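TetR family transcription regulator (Marinobacter aquaeolei, PDB 3PAS) probably binds regulatory DNA through a helix-turn-helix domain and acts as a transcription factor of the TetR family. Local coordinates at residues E15-F26 and R99-F109. Residues are numbered along the deposited sequence; the frame is centred on the assembly and turned at random.
Sequences EATVREVADHGF and RPELFRYHETF. With ACT (acetate ion), chain M.
R99 reaches E15 end-on and pairs with its carboxylate in a two-bond salt bridge. R99 NH2 donates to E15 OE1 at 2.6 Å, using the oxygen's syn lone pair. R99 NH1 donates to E15 OE2 at 2.8 Å, nearly straight at 173°. The two flat groups are twisted moderately against each other. E15 OE2 is also hydrogen-bonded to Y62 OH. Side-on, R99 NE and NH2 both donate to one oxygen, E101 OE2, with NH2 at 2.7 Å. NH2 thus serves both carboxylates, and all three guanidinium nitrogens have acceptors. In this conformer, one of two modelled for R99, the guanidinium is held along two edges. E101 CG lies between its backbone N and carbonyl carbon, and a bend at chi2 brings OE2 to R99.

The bridge closes one end of a contact between helix 5-24, the first helix of the TetR-type DNA-binding domain, and helix 100-110 of the C-terminal domain. The short helix segments cross at 69°, with A22 and Y105 closest in backbone.

Y105 lies at the centre. V21 CB meets the ring edge at 3.7 Å from Y105 CE1. The hydroxyl of the buried Y105 is hydrogen-bonded to L56 O. F26 turns its edge toward the Y105 face in an offset edge-to-face pair, planes at 82°. The F26 ring also packs on T108, its CE2 lying 3.4 Å from T108 CG2, and its CZ meets F109.

Beside this apolar cluster, one water links the helices. It donates to V21 O at 2.9 Å and hydrogen-bonds T108 OG1. V21 O also accepts from G25 N, a backbone bond at the end of the first helix. At the exposed margin, R104 CG packs against A22 CB, while R104 NH1 makes a weak bond to a bound acetate ion, probably from the crystallisation liquor.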
loop_
_atom_site.group_PDB
_atom_site.type_symbol
_atom_site.label_atom_id
_atom_site.label_comp_id
_atom_site.label_asym_id
_atom_site.label_seq_id
_atom_site.Cartn_x
_atom_site.Cartn_y
_atom_site.Cartn_z
ATOM N N GLU B 15 -12.802 -9.777 19.096
ATOM C CA GLU B 15 -11.395 -10.154 18.951
ATOM C C GLU B 15 -11.217 -11.433 18.111
ATOM O O GLU B 15 -10.333 -11.512 17.276
ATOM C CB GLU B 15 -10.776 -10.311 20.350
ATOM C CG GLU B 15 -10.462 -8.986 21.035
ATOM C CD GLU B 15 -9.307 -8.200 20.366
ATOM O OE1 GLU B 15 -8.498 -8.780 19.587
ATOM O OE2 GLU B 15 -9.207 -6.984 20.598
ATOM N N ALA B 16 -12.076 -12.422 18.301
ATOM C CA ALA B 16 -12.004 -13.659 17.509
ATOM C C ALA B 16 -12.269 -13.351 16.029
ATOM O O ALA B 16 -11.661 -13.960 15.139
ATOM C CB ALA B 16 -13.019 -14.687 18.036
ATOM N N THR B 17 -13.167 -12.400 15.768
ATOM C CA THR B 17 -13.484 -11.970 14.402
ATOM C C THR B 17 -12.238 -11.294 13.801
ATOM O O THR B 17 -11.840 -11.625 12.699
ATOM C CB THR B 17 -14.664 -11.021 14.355
ATOM O OG1 THR B 17 -15.834 -11.660 14.869
ATOM C CG2 THR B 17 -14.983 -10.602 12.919
ATOM N N VAL B 18 -11.662 -10.325 14.526
ATOM C CA VAL B 18 -10.366 -9.711 14.118
ATOM C C VAL B 18 -9.310 -10.778 13.758
ATOM O O VAL B 18 -8.758 -10.720 12.674
ATOM C CB VAL B 18 -9.774 -8.805 15.191
ATOM C CG1 VAL B 18 -8.302 -8.377 14.777
ATOM C CG2 VAL B 18 -10.682 -7.575 15.411
ATOM N N ARG B 19 -9.074 -11.767 14.632
ATOM C CA ARG B 19 -8.079 -12.795 14.371
ATOM C C ARG B 19 -8.351 -13.683 13.181
ATOM O O ARG B 19 -7.446 -13.900 12.344
ATOM C CB ARG B 19 -7.822 -13.693 15.604
ATOM C CG ARG B 19 -7.276 -12.955 16.790
ATOM C CD ARG B 19 -6.773 -13.914 17.872
ATOM N NE ARG B 19 -7.756 -14.910 18.277
ATOM C CZ ARG B 19 -8.746 -14.705 19.146
ATOM N NH1 ARG B 19 -8.908 -13.527 19.709
ATOM N NH2 ARG B 19 -9.571 -15.691 19.451
ATOM N N GLU B 20 -9.587 -14.184 13.074
ATOM C CA GLU B 20 -9.934 -15.109 12.025
ATOM C C GLU B 20 -9.937 -14.435 10.660
ATOM O O GLU B 20 -9.418 -15.000 9.675
ATOM C CB GLU B 20 -11.262 -15.791 12.342
ATOM C CG GLU B 20 -11.193 -16.695 13.526
ATOM C CD GLU B 20 -10.293 -17.905 13.292
ATOM O OE1 GLU B 20 -10.563 -18.661 12.338
ATOM O OE2 GLU B 20 -9.335 -18.086 14.081
ATOM N N VAL B 21 -10.491 -13.232 10.579
ATOM C CA VAL B 21 -10.527 -12.528 9.295
ATOM C C VAL B 21 -9.107 -12.076 8.912
ATOM O O VAL B 21 -8.699 -12.203 7.725
ATOM C CB VAL B 21 -11.504 -11.368 9.290
ATOM C CG1 VAL B 21 -11.343 -10.525 7.997
ATOM C CG2 VAL B 21 -12.958 -11.890 9.458
ATOM N N ALA B 22 -8.357 -11.562 9.898
ATOM C CA ALA B 22 -6.995 -11.119 9.603
ATOM C C ALA B 22 -6.207 -12.325 9.085
ATOM O O ALA B 22 -5.445 -12.193 8.153
ATOM C CB ALA B 22 -6.308 -10.454 10.856
ATOM N N ASP B 23 -6.384 -13.489 9.676
ATOM C CA ASP B 23 -5.656 -14.677 9.220
ATOM C C ASP B 23 -6.158 -15.345 7.943
ATOM O O ASP B 23 -5.338 -15.796 7.126
ATOM C CB ASP B 23 -5.652 -15.745 10.284
ATOM C CG ASP B 23 -4.752 -15.407 11.474
ATOM O OD1 ASP B 23 -4.133 -14.315 11.515
ATOM O OD2 ASP B 23 -4.704 -16.264 12.372
ATOM N N HIS B 24 -7.484 -15.439 7.773
ATOM C CA HIS B 24 -8.070 -16.263 6.701
ATOM C C HIS B 24 -9.008 -15.517 5.734
ATOM O O HIS B 24 -9.436 -16.090 4.740
ATOM C CB HIS B 24 -8.803 -17.456 7.339
ATOM C CG HIS B 24 -7.943 -18.252 8.270
ATOM N ND1 HIS B 24 -7.989 -18.102 9.642
ATOM C CD2 HIS B 24 -6.988 -19.180 8.027
ATOM C CE1 HIS B 24 -7.118 -18.924 10.200
ATOM N NE2 HIS B 24 -6.486 -19.576 9.243
ATOM N N GLY B 25 -9.298 -14.249 5.997
ATOM C CA GLY B 25 -10.179 -13.437 5.119
ATOM C C GLY B 25 -11.654 -13.682 5.459
ATOM O O GLY B 25 -11.997 -14.561 6.291
ATOM N N PHE B 26 -12.528 -12.891 4.854
ATOM C CA PHE B 26 -13.974 -12.973 5.185
ATOM C C PHE B 26 -14.686 -14.249 4.799
ATOM O O PHE B 26 -15.424 -14.848 5.591
ATOM C CB PHE B 26 -14.724 -11.807 4.510
ATOM C CG PHE B 26 -14.450 -10.467 5.132
ATOM C CD1 PHE B 26 -14.737 -10.250 6.466
ATOM C CD2 PHE B 26 -13.946 -9.414 4.374
ATOM C CE1 PHE B 26 -14.503 -9.010 7.059
ATOM C CE2 PHE B 26 -13.716 -8.191 4.925
ATOM C CZ PHE B 26 -13.998 -7.970 6.280
ATOM N N ARG B 99 -0.459 -4.791 17.753
ATOM C CA ARG B 99 -1.719 -5.366 17.344
ATOM C C ARG B 99 -1.922 -5.178 15.840
ATOM O O ARG B 99 -2.886 -4.527 15.376
ATOM C CB ARG B 99 -2.845 -4.747 18.161
ATOM C CG ARG B 99 -2.652 -4.926 19.657
ATOM C CD ARG B 99 -3.939 -5.334 20.329
ATOM N NE ARG B 99 -4.535 -6.418 19.569
ATOM C CZ ARG B 99 -5.802 -6.767 19.664
ATOM N NH1 ARG B 99 -6.584 -6.139 20.521
ATOM N NH2 ARG B 99 -6.253 -7.744 18.943
ATOM N N PRO B 100 -1.010 -5.757 15.040
ATOM C CA PRO B 100 -1.132 -5.530 13.595
ATOM C C PRO B 100 -2.459 -6.097 13.025
ATOM O O PRO B 100 -2.949 -5.657 11.977
ATOM C CB PRO B 100 0.068 -6.284 13.041
ATOM C CG PRO B 100 0.407 -7.259 14.026
ATOM C CD PRO B 100 0.076 -6.686 15.345
ATOM N N GLU B 101 -3.024 -7.077 13.698
ATOM C CA GLU B 101 -4.325 -7.636 13.273
ATOM C C GLU B 101 -5.443 -6.588 13.224
ATOM O O GLU B 101 -6.386 -6.690 12.411
ATOM C CB GLU B 101 -4.703 -8.834 14.173
ATOM C CG GLU B 101 -4.928 -8.472 15.649
ATOM C CD GLU B 101 -3.682 -8.448 16.550
ATOM O OE1 GLU B 101 -2.540 -8.420 16.062
ATOM O OE2 GLU B 101 -3.875 -8.465 17.772
ATOM N N LEU B 102 -5.352 -5.542 14.050
ATOM C CA LEU B 102 -6.329 -4.450 14.008
ATOM C C LEU B 102 -6.194 -3.689 12.679
ATOM O O LEU B 102 -7.180 -3.395 12.003
ATOM C CB LEU B 102 -6.097 -3.481 15.164
ATOM C CG LEU B 102 -6.339 -3.912 16.608
ATOM C CD1 LEU B 102 -5.930 -2.682 17.508
ATOM C CD2 LEU B 102 -7.857 -4.354 16.849
ATOM N N PHE B 103 -4.976 -3.336 12.305
ATOM C CA PHE B 103 -4.734 -2.705 11.006
ATOM C C PHE B 103 -5.180 -3.617 9.839
ATOM O O PHE B 103 -5.737 -3.141 8.856
ATOM C CB PHE B 103 -3.230 -2.452 10.795
ATOM C CG PHE B 103 -2.668 -1.230 11.493
ATOM C CD1 PHE B 103 -3.279 -0.664 12.597
ATOM C CD2 PHE B 103 -1.450 -0.679 11.048
ATOM C CE1 PHE B 103 -2.719 0.453 13.243
ATOM C CE2 PHE B 103 -0.916 0.425 11.674
ATOM C CZ PHE B 103 -1.561 0.984 12.786
ATOM N N ARG B 104 -4.875 -4.907 9.924
ATOM C CA ARG B 104 -5.237 -5.836 8.829
ATOM C C ARG B 104 -6.764 -5.970 8.692
ATOM O O ARG B 104 -7.297 -5.933 7.570
ATOM C CB ARG B 104 -4.590 -7.177 9.066
ATOM C CG ARG B 104 -4.810 -8.176 7.979
ATOM C CD ARG B 104 -3.609 -9.102 7.888
ATOM N NE ARG B 104 -3.291 -9.294 6.485
ATOM C CZ ARG B 104 -2.773 -8.354 5.690
ATOM N NH1 ARG B 104 -2.500 -7.126 6.148
ATOM N NH2 ARG B 104 -2.532 -8.641 4.417
ATOM N N TYR B 105 -7.452 -6.102 9.826
ATOM C CA TYR B 105 -8.936 -6.128 9.815
ATOM C C TYR B 105 -9.488 -4.841 9.162
ATOM O O TYR B 105 -10.317 -4.897 8.254
ATOM C CB TYR B 105 -9.558 -6.367 11.199
ATOM C CG TYR B 105 -11.043 -6.635 11.059
ATOM C CD1 TYR B 105 -11.497 -7.911 10.815
ATOM C CD2 TYR B 105 -11.955 -5.590 10.982
ATOM C CE1 TYR B 105 -12.869 -8.181 10.639
ATOM C CE2 TYR B 105 -13.315 -5.830 10.782
ATOM C CZ TYR B 105 -13.759 -7.143 10.613
ATOM O OH TYR B 105 -15.087 -7.429 10.413
ATOM N N HIS B 106 -9.018 -3.680 9.611
ATOM C CA HIS B 106 -9.437 -2.418 9.006
ATOM C C HIS B 106 -9.231 -2.380 7.452
ATOM O O HIS B 106 -10.143 -2.040 6.688
ATOM C CB HIS B 106 -8.690 -1.239 9.672
ATOM C CG HIS B 106 -9.108 0.087 9.126
ATOM N ND1 HIS B 106 -8.534 0.630 7.992
ATOM C CD2 HIS B 106 -10.107 0.922 9.489
ATOM C CE1 HIS B 106 -9.155 1.752 7.693
ATOM N NE2 HIS B 106 -10.096 1.965 8.599
ATOM N N GLU B 107 -8.031 -2.743 7.025
ATOM C CA GLU B 107 -7.656 -2.823 5.601
ATOM C C GLU B 107 -8.518 -3.856 4.838
ATOM O O GLU B 107 -9.063 -3.553 3.783
ATOM C CB GLU B 107 -6.174 -3.206 5.505
ATOM C CG GLU B 107 -5.556 -3.315 4.072
ATOM C CD GLU B 107 -5.338 -1.963 3.412
ATOM O OE1 GLU B 107 -5.660 -0.921 4.040
ATOM O OE2 GLU B 107 -4.863 -1.950 2.241
ATOM N N THR B 108 -8.650 -5.061 5.368
ATOM C CA THR B 108 -9.467 -6.069 4.703
ATOM C C THR B 108 -10.907 -5.575 4.546
ATOM O O THR B 108 -11.486 -5.689 3.456
ATOM C CB THR B 108 -9.502 -7.417 5.466
ATOM O OG1 THR B 108 -8.176 -7.928 5.581
ATOM C CG2 THR B 108 -10.337 -8.453 4.672
ATOM N N PHE B 109 -11.479 -5.007 5.617
ATOM C CA PHE B 109 -12.862 -4.534 5.588
ATOM C C PHE B 109 -13.054 -3.373 4.638
ATOM O O PHE B 109 -14.000 -3.388 3.809
ATOM C CB PHE B 109 -13.336 -4.106 6.977
ATOM C CG PHE B 109 -14.833 -3.873 7.090
ATOM C CD1 PHE B 109 -15.404 -2.678 6.696
ATOM C CD2 PHE B 109 -15.662 -4.845 7.647
ATOM C CE1 PHE B 109 -16.775 -2.453 6.800
ATOM C CE2 PHE B 109 -17.053 -4.627 7.757
ATOM C CZ PHE B 109 -17.602 -3.424 7.332
HETATM C C ACT M . 0.054 -5.021 8.817
HETATM O O ACT M . 1.147 -5.602 8.631
HETATM O OXT ACT M . -0.960 -5.711 8.585
HETATM C CH3 ACT M . -0.037 -3.595 9.271
HETATM O O HOH W 1 -7.421 -10.330 5.920
#